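PDB 2OOJ: hypothetical protein from Shewanella oneidensis, which is of unknown function but belongs to the DUF3224 family, whose antiparallel beta-barrel fold is probably like that of allene oxide cyclase. Local coordinates for residues Asn94-Glu99 / Met116-Glu121. Residues are numbered along the deposited sequence; the frame is centred on the assembly and turned at random.
Sequences NRLHLE and MAISIE
In this curled antiparallel sheet, a barrel probably like that of allene oxide cyclase, segments 94-99 and 116-121 touch where the two ends of the sheet approach each other, and they diverge from the L98-M116 pair. The backbone N of M116 donates to O of L98 over 2.9 Å. The axes of 94-99 and 116-121 run at 131°, well short of antiparallel, and a single backbone bond joins the segments; the rest of the contact is apolar, starting at this same pair. L98 and the selenomethionine M116 run alongside each other, their ends heading in one direction, with CD2 of L98 3.7 Å from CB of M116 and 4.0 Å from its SE. With CG anti to the backbone N (chi1 176°) and chi2 at 50°, CD2 of L98 also lies 3.9 Å from CG1 of I118. That same CG1 is met obliquely by CD2 of L96, again at 3.9 Å, so one isoleucine branch bridges two leucines where the segments diverge. E99 OE2 forms a salt bridge with R95 of the second subunit, and F86 of that subunit meets the ring of H97. On the flanks, strand 77-90 pairs with 94-99 and lends L83 to both L98 and M116, whereas strand 124-133 pairs with 116-121 and packs Y127 and F129 on M116.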
loop_
_atom_site.group_PDB
_atom_site.type_symbol
_atom_site.label_atom_id
_atom_site.label_comp_id
_atom_site.label_asym_id
_atom_site.label_seq_id
_atom_site.Cartn_x
_atom_site.Cartn_y
_atom_site.Cartn_z
ATOM N N ASN B 94 -6.352 2.111 -13.520
ATOM C CA ASN B 94 -5.888 2.131 -12.133
ATOM C C ASN B 94 -6.859 2.854 -11.242
ATOM O O ASN B 94 -7.243 3.971 -11.538
ATOM C CB ASN B 94 -4.499 2.782 -11.986
ATOM C CG ASN B 94 -3.904 2.574 -10.569
ATOM O OD1 ASN B 94 -4.380 1.733 -9.803
ATOM N ND2 ASN B 94 -2.868 3.345 -10.232
ATOM N N ARG B 95 -7.288 2.222 -10.166
ATOM C CA ARG B 95 -8.108 2.899 -9.190
ATOM C C ARG B 95 -7.163 3.193 -8.031
ATOM O O ARG B 95 -6.743 2.264 -7.346
ATOM C CB ARG B 95 -9.237 2.005 -8.749
ATOM N N LEU B 96 -6.817 4.467 -7.824
ATOM C CA LEU B 96 -5.744 4.841 -6.894
ATOM C C LEU B 96 -6.322 5.568 -5.710
ATOM O O LEU B 96 -7.068 6.515 -5.889
ATOM C CB LEU B 96 -4.745 5.765 -7.569
ATOM C CG LEU B 96 -3.588 6.227 -6.671
ATOM C CD1 LEU B 96 -2.750 5.050 -6.169
ATOM C CD2 LEU B 96 -2.702 7.252 -7.379
ATOM N N HIS B 97 -5.993 5.101 -4.511
ATOM C CA HIS B 97 -6.179 5.872 -3.290
ATOM C C HIS B 97 -4.812 6.407 -2.819
ATOM O O HIS B 97 -3.883 5.638 -2.605
ATOM C CB HIS B 97 -6.785 5.023 -2.190
ATOM C CG HIS B 97 -7.031 5.798 -0.938
ATOM N ND1 HIS B 97 -8.023 6.750 -0.839
ATOM C CD2 HIS B 97 -6.365 5.822 0.240
ATOM C CE1 HIS B 97 -7.982 7.296 0.365
ATOM N NE2 HIS B 97 -6.992 6.744 1.042
ATOM N N LEU B 98 -4.703 7.715 -2.664
ATOM C CA LEU B 98 -3.448 8.341 -2.303
ATOM C C LEU B 98 -3.801 9.442 -1.313
ATOM O O LEU B 98 -4.524 10.373 -1.661
ATOM C CB LEU B 98 -2.830 8.920 -3.517
ATOM C CG LEU B 98 -1.538 9.718 -3.452
ATOM C CD1 LEU B 98 -0.459 9.032 -2.685
ATOM C CD2 LEU B 98 -1.070 10.017 -4.916
ATOM N N GLU B 99 -3.338 9.277 -0.079
ATOM C CA GLU B 99 -3.690 10.221 0.999
ATOM C C GLU B 99 -2.475 10.599 1.820
ATOM O O GLU B 99 -1.498 9.860 1.896
ATOM C CB GLU B 99 -4.799 9.657 1.877
ATOM C CG GLU B 99 -4.398 8.643 2.863
ATOM C CD GLU B 99 -5.551 8.242 3.773
ATOM O OE1 GLU B 99 -6.411 7.496 3.303
ATOM O OE2 GLU B 99 -5.584 8.656 4.954
HETATM N N MSE B 116 -4.698 12.949 -3.073
HETATM C CA MSE B 116 -4.065 13.386 -4.303
HETATM C C MSE B 116 -4.472 12.474 -5.411
HETATM O O MSE B 116 -4.687 11.312 -5.181
HETATM C CB MSE B 116 -2.535 13.347 -4.143
HETATM C CG MSE B 116 -1.792 13.803 -5.394
HETATM SE SE MSE B 116 0.124 13.782 -5.007
HETATM C CE MSE B 116 0.310 15.331 -3.944
ATOM N N ALA B 117 -4.651 13.034 -6.600
ATOM C CA ALA B 117 -4.951 12.263 -7.795
ATOM C C ALA B 117 -3.795 12.490 -8.726
ATOM O O ALA B 117 -3.149 13.511 -8.650
ATOM C CB ALA B 117 -6.228 12.725 -8.415
ATOM N N ILE B 118 -3.567 11.544 -9.647
ATOM C CA ILE B 118 -2.430 11.592 -10.544
ATOM C C ILE B 118 -2.949 11.475 -11.980
ATOM O O ILE B 118 -3.783 10.610 -12.305
ATOM C CB ILE B 118 -1.479 10.435 -10.251
ATOM C CG1 ILE B 118 -0.976 10.493 -8.811
ATOM C CG2 ILE B 118 -0.301 10.406 -11.211
ATOM C CD1 ILE B 118 0.066 11.538 -8.591
ATOM N N SER B 119 -2.503 12.393 -12.819
ATOM C CA SER B 119 -2.892 12.414 -14.204
ATOM C C SER B 119 -1.637 12.554 -15.049
ATOM O O SER B 119 -0.505 12.646 -14.542
ATOM C CB SER B 119 -3.871 13.543 -14.467
ATOM O OG SER B 119 -3.297 14.832 -14.303
ATOM N N ILE B 120 -1.852 12.535 -16.348
ATOM C CA ILE B 120 -0.787 12.586 -17.331
ATOM C C ILE B 120 -1.319 13.331 -18.563
ATOM O O ILE B 120 -2.462 13.150 -18.987
ATOM C CB ILE B 120 -0.265 11.164 -17.684
ATOM C CG1 ILE B 120 0.883 11.221 -18.694
ATOM C CG2 ILE B 120 -1.392 10.269 -18.153
ATOM C CD1 ILE B 120 1.770 9.990 -18.665
ATOM N N GLU B 121 -0.487 14.212 -19.094
ATOM C CA GLU B 121 -0.827 14.970 -20.280
ATOM C C GLU B 121 0.441 15.093 -21.095
ATOM O O GLU B 121 1.489 15.432 -20.564
ATOM C CB GLU B 121 -1.355 16.333 -19.869
ATOM C CG GLU B 121 -1.995 17.105 -20.978
ATOM C CD GLU B 121 -2.230 18.580 -20.628
ATOM O OE1 GLU B 121 -2.208 18.945 -19.427
ATOM O OE2 GLU B 121 -2.449 19.371 -21.572
#